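Local coordinates for protein GDSL-esterase (Pseudoalteromonas sp., PDB 3HP4) that hydrolyses esters as a serine hydrolase of the GDSL (SGNH) family in a psychrotrophic bacterium, with probable activity on lysophospholipids, at residues Leu108-Ile113 with Met124-Phe129; His69-Leu74 with Asp176-Trp181. One frame throughout, in Å; residues are numbered along the deposited sequence.

In the fold
EstA illustrates how a parallel sheet is sandwiched between helices in the three-layer SGNH fold. From the N terminus, strands 3-9 and 39-43 come first, and the chain then reaches strand 69-73, in the middle of the sheet, where contact 2 begins. That contact closes a long loop only when helix 166-183 returns at the C-terminal end. Contact 1 opens and closes within this span, tying the end of strand 105-109 and the segment after it to helix 119-136. The two helices cover opposite faces of the sheet. Strands 69-73 and 105-109 are neighbours in it, with M109 N probably hydrogen-bonded to I72 O, so the two contacts are linked through the sheet that separates them.

Contact 1 of 2, residues Leu108-Ile113 with Met124-Phe129; sequences LMEIYI and MFTSSF
I111 lies against two phenylalanines of the helix, and its branches divide the work. With CG1 anti to the carbonyl carbon (chi1 -52°), that branch reaches F129, 3.6 Å from CG1 to CZ, while CG2 meets the edge of the F125 ring in its plane. The rings also meet each other, F129 CE2 lying over one face of F125. The opposite face of F125 is taken by I113 in a CH-pi contact, with CD1 4.0 Å from the ring centroid. F129 in turn has the backbone at I111 N over one face, and L108 at its edge, 4.0 Å from CG to F129 CD1.

Outside this apolar layer T126 carries the polar edge. Its OG1 donates to I111 O at 2.8 Å, in the carbonyl plane and on a lone pair, and accepts from a water that itself accepts from I113 N at 2.9 Å. The methyl CG2 sits over the centre of the exposed Y112 ring, a second CH-pi contact, and I113 O is hydrogen-bonded to S122 OG of the same helix.

The contact thus begins the beta-alpha-beta unit formed by strand 105-109, helix 119-136 and strand 139-141; behind the phenylalanines lies helix 85-101, with M88 against F125 and L92 against F129.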
ATOM      1  N   LEU A 108       2.797  -1.079  -6.909  1.00  6.19           N
ATOM      2  CA  LEU A 108       3.237  -1.812  -5.745  1.00  7.50           C
ATOM      3  C   LEU A 108       4.082  -0.896  -4.888  1.00  6.05           C
ATOM      4  O   LEU A 108       5.102  -0.400  -5.374  1.00  7.43           O
ATOM      5  CB  LEU A 108       4.115  -2.979  -6.292  1.00  9.43           C
ATOM      6  CG  LEU A 108       4.672  -3.932  -5.295  1.00  6.65           C
ATOM      7  CD1 LEU A 108       3.581  -4.702  -4.493  1.00 10.93           C
ATOM      8  CD2 LEU A 108       5.620  -4.941  -5.966  1.00 10.19           C
ATOM      9  N   MET A 109       3.712  -0.698  -3.639  1.00  5.83           N
ATOM     10  CA  MET A 109       4.550   0.112  -2.743  1.00  6.06           C
ATOM     11  C   MET A 109       5.697  -0.704  -2.180  1.00  5.95           C
ATOM     12  O   MET A 109       5.497  -1.826  -1.664  1.00  7.37           O
ATOM     13  CB  MET A 109       3.695   0.657  -1.606  1.00  7.24           C
ATOM     14  CG  MET A 109       4.458   1.689  -0.767  1.00  6.29           C
ATOM     15  SD  MET A 109       3.398   2.581   0.361  1.00  7.70           S
ATOM     16  CE  MET A 109       2.521   3.586  -0.841  1.00 10.98           C
ATOM     17  N   GLU A 110       6.895  -0.178  -2.258  1.00  5.98           N
ATOM     18  CA  GLU A 110       8.104  -0.694  -1.577  0.70  6.18           C
ATOM     19  C   GLU A 110       7.811  -0.695  -0.067  1.00  6.74           C
ATOM     20  O   GLU A 110       7.273   0.330   0.419  1.00  7.72           O
ATOM     21  CB  GLU A 110       9.319   0.201  -1.952  0.70  4.78           C
ATOM     22  CG  GLU A 110      10.617  -0.464  -1.592  0.70 10.14           C
ATOM     23  CD  GLU A 110      11.729   0.261  -2.181  0.70  9.15           C
ATOM     24  OE1 GLU A 110      11.659   1.564  -2.144  0.70 14.30           O
ATOM     25  OE2 GLU A 110      12.590  -0.419  -2.715  0.70 16.38           O
ATOM     26  N   ILE A 111       8.144  -1.728   0.670  1.00  6.00           N
ATOM     27  CA  ILE A 111       7.916  -1.765   2.131  1.00  5.83           C
ATOM     28  C   ILE A 111       9.272  -1.987   2.779  1.00  6.07           C
ATOM     29  O   ILE A 111      10.124  -2.720   2.221  1.00  6.63           O
ATOM     30  CB  ILE A 111       6.951  -2.869   2.501  1.00  5.70           C
ATOM     31  CG1 ILE A 111       5.653  -2.851   1.714  1.00  7.48           C
ATOM     32  CG2 ILE A 111       6.640  -2.834   4.021  1.00  6.98           C
ATOM     33  CD1 ILE A 111       4.739  -1.560   1.910  1.00  8.33           C
ATOM     34  N   TYR A 112       9.516  -1.350   3.929  1.00  5.74           N
ATOM     35  CA  TYR A 112      10.698  -1.555   4.763  1.00  6.49           C
ATOM     36  C   TYR A 112      10.240  -2.020   6.123  1.00  8.06           C
ATOM     37  O   TYR A 112       9.152  -1.652   6.572  1.00  8.59           O
ATOM     38  CB  TYR A 112      11.495  -0.223   4.934  1.00  7.93           C
ATOM     39  CG  TYR A 112      12.194   0.255   3.647  1.00  7.86           C
ATOM     40  CD1 TYR A 112      13.592   0.254   3.506  1.00 11.08           C
ATOM     41  CD2 TYR A 112      11.469   0.748   2.598  1.00  9.44           C
ATOM     42  CE1 TYR A 112      14.133   0.718   2.285  1.00 13.69           C
ATOM     43  CE2 TYR A 112      12.062   1.218   1.424  1.00 10.97           C
ATOM     44  CZ  TYR A 112      13.350   1.171   1.308  1.00 13.96           C
ATOM     45  OH  TYR A 112      13.852   1.635   0.018  1.00 16.77           O
ATOM     46  N   ILE A 113      11.055  -2.897   6.701  1.00  7.41           N
ATOM     47  CA  ILE A 113      10.757  -3.462   8.042  1.00  9.17           C
ATOM     48  C   ILE A 113      11.969  -3.348   8.917  1.00  8.64           C
ATOM     49  O   ILE A 113      13.096  -3.420   8.442  1.00  8.88           O
ATOM     50  CB  ILE A 113      10.320  -4.970   7.948  1.00  7.94           C
ATOM     51  CG1 ILE A 113      11.363  -5.785   7.167  1.00  9.66           C
ATOM     52  CG2 ILE A 113       8.888  -5.048   7.418  1.00 10.85           C
ATOM     53  CD1 ILE A 113      11.234  -7.340   7.225  1.00 13.55           C
ATOM     54  N   MET A 124      16.467  -8.703   1.896  1.00  5.49           N
ATOM     55  CA  MET A 124      15.766  -9.640   1.028  1.00  6.11           C
ATOM     56  C   MET A 124      14.342  -9.233   0.842  1.00  6.59           C
ATOM     57  O   MET A 124      13.778  -9.261  -0.262  1.00  7.04           O
ATOM     58  CB  MET A 124      15.795 -11.027   1.661  1.00  6.70           C
ATOM     59  CG  MET A 124      17.217 -11.699   1.737  1.00  7.79           C
ATOM     60  SD  MET A 124      17.235 -13.108   2.899  1.00 11.18           S
ATOM     61  CE  MET A 124      16.124 -14.195   2.071  1.00 14.83           C
ATOM     62  N   PHE A 125      13.689  -8.844   1.936  1.00  5.26           N
ATOM     63  CA  PHE A 125      12.296  -8.414   1.940  1.00  4.82           C
ATOM     64  C   PHE A 125      12.113  -7.157   1.100  1.00  4.72           C
ATOM     65  O   PHE A 125      11.292  -7.178   0.168  1.00  5.52           O
ATOM     66  CB  PHE A 125      11.916  -8.157   3.437  1.00  5.20           C
ATOM     67  CG  PHE A 125      10.557  -7.559   3.586  1.00  5.20           C
ATOM     68  CD1 PHE A 125       9.430  -8.365   3.718  1.00  6.00           C
ATOM     69  CD2 PHE A 125      10.401  -6.203   3.603  1.00  5.43           C
ATOM     70  CE1 PHE A 125       8.165  -7.766   3.882  1.00  6.14           C
ATOM     71  CE2 PHE A 125       9.148  -5.613   3.758  1.00  6.09           C
ATOM     72  CZ  PHE A 125       8.034  -6.395   3.886  1.00  5.56           C
ATOM     73  N   THR A 126      12.872  -6.111   1.345  1.00  4.90           N
ATOM     74  CA  THR A 126      12.608  -4.863   0.599  1.00  4.98           C
ATOM     75  C   THR A 126      12.973  -5.043  -0.884  1.00  5.87           C
ATOM     76  O   THR A 126      12.251  -4.570  -1.777  1.00  5.93           O
ATOM     77  CB  THR A 126      13.329  -3.728   1.229  1.00  5.99           C
ATOM     78  OG1 THR A 126      12.768  -3.528   2.525  1.00  7.86           O
ATOM     79  CG2 THR A 126      13.157  -2.455   0.384  1.00  8.37           C
ATOM     80  N   SER A 127      14.044  -5.737  -1.197  1.00  5.24           N
ATOM     81  CA  SER A 127      14.435  -5.911  -2.573  1.00  5.23           C
ATOM     82  C   SER A 127      13.442  -6.739  -3.349  1.00  6.16           C
ATOM     83  O   SER A 127      13.348  -6.613  -4.607  1.00  6.81           O
ATOM     84  CB  SER A 127      15.863  -6.419  -2.663  1.00  6.53           C
ATOM     85  OG  SER A 127      15.929  -7.745  -2.175  1.00  8.09           O
ATOM     86  N   SER A 128      12.635  -7.561  -2.682  1.00  5.89           N
ATOM     87  CA  SER A 128      11.698  -8.355  -3.440  0.50  5.58           C
ATOM     88  C   SER A 128      10.684  -7.464  -4.178  1.00  5.57           C
ATOM     89  O   SER A 128      10.209  -7.873  -5.247  1.00  6.48           O
ATOM     90  CB  SER A 128      10.961  -9.373  -2.541  0.50  6.61           C
ATOM     91  OG  SER A 128      10.014  -8.714  -1.710  0.50  5.19           O
ATOM     92  N   PHE A 129      10.354  -6.285  -3.675  1.00  6.06           N
ATOM     93  CA  PHE A 129       9.385  -5.433  -4.372  1.00  5.24           C
ATOM     94  C   PHE A 129       9.971  -4.959  -5.706  1.00  6.38           C
ATOM     95  O   PHE A 129       9.243  -4.943  -6.714  1.00  5.83           O
ATOM     96  CB  PHE A 129       8.970  -4.246  -3.498  1.00  6.38           C
ATOM     97  CG  PHE A 129       8.283  -4.666  -2.218  1.00  5.20           C
ATOM     98  CD1 PHE A 129       6.927  -5.000  -2.213  1.00  6.05           C
ATOM     99  CD2 PHE A 129       9.005  -4.888  -1.072  1.00  5.41           C
ATOM    100  CE1 PHE A 129       6.333  -5.463  -1.059  1.00  6.52           C
ATOM    101  CE2 PHE A 129       8.396  -5.399   0.066  1.00  6.49           C
ATOM    102  CZ  PHE A 129       7.067  -5.695   0.060  1.00  6.39           C
TER
HETATM  103  O   HOH W   1      13.408  -3.487   5.143  1.00 10.05           O

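Contact 2 of 2, residues His69-Leu74 with Asp176-Trp181; sequences HVLIEL and DSIKKW
H69 turns the edge of its imidazole to the face of the W181 indole in a T-shaped stack, the planes at 89° and the centroid of the imidazole 5.2 Å from that of the six-membered ring of W181. The touching corner is H69 CD2, which stands 3.8 Å from W181 CZ2, above the rim of the indole and not its middle. H69 CB adds an aliphatic contact, 3.7 Å from W181 CH2. The indole can reach this far because CG is anti to the backbone N (chi1 178°), which extends the ring from the helix to the strand; there CH2 also comes within 3.6 Å of V70 O.

Two residues along the strand, on the same face, L71 meets the helix through pure apolar packing. Its side chain runs at about a right angle to that of I178, and L71 CD1 lies 4.0 Å from I178 CG1. The axes of strand 69-73 and helix 176-181 stay 11.9 Å apart at closest, and the large side chains of W181, I178, L71 and H69 fill the interval.

Helix 166-183 thereby covers one face of the parallel sheet: I178 also rests on I5 of strand 3-9, and W181 stacks with H139 of strand 139-141. V70, pointing away, packs on S99 of helix 85-101 across the sheet.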
ATOM      1  N   HIS A  69      -7.303   0.965 -11.782  1.00  5.49           N
ATOM      2  CA  HIS A  69      -5.984   0.988 -11.158  1.00  5.91           C
ATOM      3  C   HIS A  69      -6.058   0.255  -9.841  1.00  6.20           C
ATOM      4  O   HIS A  69      -7.080   0.315  -9.130  1.00  6.26           O
ATOM      5  CB  HIS A  69      -5.571   2.438 -10.810  1.00  7.51           C
ATOM      6  CG  HIS A  69      -5.372   3.286 -12.019  1.00  8.15           C
ATOM      7  ND1 HIS A  69      -6.400   3.838 -12.737  1.00 10.62           N
ATOM      8  CD2 HIS A  69      -4.211   3.621 -12.638  1.00 10.17           C
ATOM      9  CE1 HIS A  69      -5.864   4.486 -13.782  1.00 10.44           C
ATOM     10  NE2 HIS A  69      -4.560   4.385 -13.724  1.00 12.68           N
ATOM     11  N   VAL A  70      -4.976  -0.431  -9.491  1.00  5.80           N
ATOM     12  CA  VAL A  70      -4.855  -1.114  -8.179  1.00  6.06           C
ATOM     13  C   VAL A  70      -3.545  -0.697  -7.570  1.00  5.50           C
ATOM     14  O   VAL A  70      -2.505  -0.780  -8.248  1.00  6.32           O
ATOM     15  CB  VAL A  70      -4.909  -2.649  -8.353  1.00  5.38           C
ATOM     16  CG1 VAL A  70      -4.620  -3.335  -7.036  1.00  8.03           C
ATOM     17  CG2 VAL A  70      -6.304  -3.126  -8.858  1.00  7.08           C
ATOM     18  N   LEU A  71      -3.581  -0.265  -6.334  1.00  4.63           N
ATOM     19  CA  LEU A  71      -2.366   0.151  -5.587  1.00  5.58           C
ATOM     20  C   LEU A  71      -2.221  -0.769  -4.415  1.00  5.69           C
ATOM     21  O   LEU A  71      -3.049  -0.763  -3.494  1.00  6.85           O
ATOM     22  CB  LEU A  71      -2.597   1.613  -5.136  1.00  6.71           C
ATOM     23  CG  LEU A  71      -1.382   2.424  -4.665  1.00  9.09           C
ATOM     24  CD1 LEU A  71      -1.720   3.924  -4.550  1.00 12.02           C
ATOM     25  CD2 LEU A  71      -0.908   1.887  -3.325  1.00 12.81           C
ATOM     26  N   ILE A  72      -1.176  -1.608  -4.460  1.00  5.58           N
ATOM     27  CA  ILE A  72      -0.892  -2.599  -3.418  1.00  5.92           C
ATOM     28  C   ILE A  72       0.028  -2.019  -2.371  1.00  6.20           C
ATOM     29  O   ILE A  72       1.098  -1.482  -2.712  1.00  7.19           O
ATOM     30  CB  ILE A  72      -0.284  -3.827  -4.089  1.00  5.43           C
ATOM     31  CG1 ILE A  72      -1.283  -4.451  -5.045  1.00  7.29           C
ATOM     32  CG2 ILE A  72       0.157  -4.842  -3.004  1.00  7.53           C
ATOM     33  CD1 ILE A  72      -0.609  -5.425  -6.039  1.00 10.27           C
ATOM     34  N   GLU A  73      -0.382  -2.069  -1.096  1.00  6.32           N
ATOM     35  CA  GLU A  73       0.492  -1.678   0.032  1.00  6.05           C
ATOM     36  C   GLU A  73       0.419  -2.819   1.021  1.00  6.31           C
ATOM     37  O   GLU A  73      -0.338  -2.784   2.011  1.00  7.12           O
ATOM     38  CB  GLU A  73      -0.024  -0.356   0.606  1.00  7.37           C
ATOM     39  CG  GLU A  73       0.730   0.124   1.850  1.00  8.39           C
ATOM     40  CD  GLU A  73       0.135  -0.383   3.151  1.00  7.00           C
ATOM     41  OE1 GLU A  73      -1.084  -0.161   3.428  1.00  8.02           O
ATOM     42  OE2 GLU A  73       0.912  -0.964   3.989  1.00  7.57           O
ATOM     43  N   LEU A  74       1.189  -3.879   0.739  1.00  6.43           N
ATOM     44  CA  LEU A  74       1.145  -5.125   1.495  1.00  6.04           C
ATOM     45  C   LEU A  74       2.511  -5.714   1.622  1.00  5.65           C
ATOM     46  O   LEU A  74       3.413  -5.514   0.797  1.00  6.27           O
ATOM     47  CB  LEU A  74       0.259  -6.153   0.789  1.00  7.51           C
ATOM     48  CG  LEU A  74      -1.231  -5.823   0.776  1.00  6.71           C
ATOM     49  CD1 LEU A  74      -1.960  -6.849  -0.110  1.00 10.17           C
ATOM     50  CD2 LEU A  74      -1.852  -5.845   2.186  1.00  8.83           C
ATOM     51  N   ASP A 176       1.352  12.992  -4.194  1.00  5.66           N
ATOM     52  CA  ASP A 176       2.468  13.151  -5.108  0.50  6.17           C
ATOM     53  C   ASP A 176       2.826  11.830  -5.790  1.00  5.42           C
ATOM     54  O   ASP A 176       3.049  11.795  -6.996  1.00  6.14           O
ATOM     55  CB  ASP A 176       3.677  13.649  -4.326  0.50  6.15           C
ATOM     56  CG  ASP A 176       3.536  15.081  -3.828  0.50  8.19           C
ATOM     57  OD1 ASP A 176       2.656  15.842  -4.260  0.50  8.32           O
ATOM     58  OD2 ASP A 176       4.364  15.483  -2.964  0.50 10.61           O
ATOM     59  N   SER A 177       2.835  10.724  -5.025  1.00  6.29           N
ATOM     60  CA  SER A 177       3.150   9.412  -5.652  1.00  7.08           C
ATOM     61  C   SER A 177       2.127   8.983  -6.687  1.00  6.16           C
ATOM     62  O   SER A 177       2.405   8.505  -7.772  1.00  7.50           O
ATOM     63  CB  SER A 177       3.243   8.267  -4.631  1.00  8.43           C
ATOM     64  OG  SER A 177       4.559   8.359  -4.033  1.00 11.20           O
ATOM     65  N   ILE A 178       0.814   9.233  -6.393  1.00  6.01           N
ATOM     66  CA  ILE A 178      -0.252   8.878  -7.327  1.00  5.72           C
ATOM     67  C   ILE A 178      -0.170   9.754  -8.564  1.00  6.22           C
ATOM     68  O   ILE A 178      -0.310   9.267  -9.690  1.00  7.03           O
ATOM     69  CB  ILE A 178      -1.622   8.912  -6.644  1.00  5.21           C
ATOM     70  CG1 ILE A 178      -1.692   7.715  -5.693  1.00  5.99           C
ATOM     71  CG2 ILE A 178      -2.753   8.847  -7.703  1.00  6.04           C
ATOM     72  CD1 ILE A 178      -2.871   7.770  -4.759  1.00  8.68           C
ATOM     73  N   LYS A 179       0.103  11.050  -8.378  1.00  5.66           N
ATOM     74  CA  LYS A 179       0.192  11.925  -9.520  1.00  7.23           C
ATOM     75  C   LYS A 179       1.326  11.492 -10.453  1.00  6.70           C
ATOM     76  O   LYS A 179       1.136  11.439 -11.656  1.00  7.22           O
ATOM     77  CB  LYS A 179       0.412  13.351  -9.064  1.00  6.86           C
ATOM     78  CG  LYS A 179       0.581  14.317 -10.243  1.00  9.56           C
ATOM     79  CD  LYS A 179       0.686  15.759  -9.709  1.00 10.64           C
ATOM     80  CE  LYS A 179       1.131  16.776 -10.772  1.00 21.03           C
ATOM     81  NZ  LYS A 179       1.153  18.169 -10.203  1.00 27.87           N
ATOM     82  N   LYS A 180       2.484  11.160  -9.853  1.00  6.57           N
ATOM     83  CA  LYS A 180       3.614  10.709 -10.677  1.00  7.70           C
ATOM     84  C   LYS A 180       3.293   9.403 -11.368  1.00  7.98           C
ATOM     85  O   LYS A 180       3.666   9.253 -12.523  1.00 10.33           O
ATOM     86  CB  LYS A 180       4.852  10.578  -9.802  1.00  7.98           C
ATOM     87  CG  LYS A 180       5.407  11.969  -9.384  1.00  8.00           C
ATOM     88  CD  LYS A 180       6.431  11.804  -8.290  1.00  8.31           C
ATOM     89  CE  LYS A 180       6.926  13.209  -7.841  1.00 12.80           C
ATOM     90  NZ  LYS A 180       7.764  13.070  -6.602  1.00 14.78           N
ATOM     91  N   TRP A 181       2.602   8.486 -10.703  1.00  8.49           N
ATOM     92  CA  TRP A 181       2.210   7.254 -11.376  1.00  9.25           C
ATOM     93  C   TRP A 181       1.312   7.498 -12.559  1.00 10.79           C
ATOM     94  O   TRP A 181       1.519   6.968 -13.655  1.00 12.84           O
ATOM     95  CB  TRP A 181       1.479   6.397 -10.342  1.00 10.06           C
ATOM     96  CG  TRP A 181       0.941   5.095 -10.846  1.00  9.44           C
ATOM     97  CD1 TRP A 181       1.442   4.347 -11.893  1.00 12.94           C
ATOM     98  CD2 TRP A 181      -0.161   4.399 -10.305  1.00  9.05           C
ATOM     99  NE1 TRP A 181       0.696   3.156 -11.983  1.00 10.75           N
ATOM    100  CE2 TRP A 181      -0.257   3.164 -11.030  1.00  7.22           C
ATOM    101  CE3 TRP A 181      -1.007   4.637  -9.214  1.00  9.25           C
ATOM    102  CZ2 TRP A 181      -1.223   2.223 -10.704  1.00  9.23           C
ATOM    103  CZ3 TRP A 181      -2.001   3.623  -8.919  1.00 10.83           C
ATOM    104  CH2 TRP A 181      -2.014   2.466  -9.676  1.00 10.06           C
TER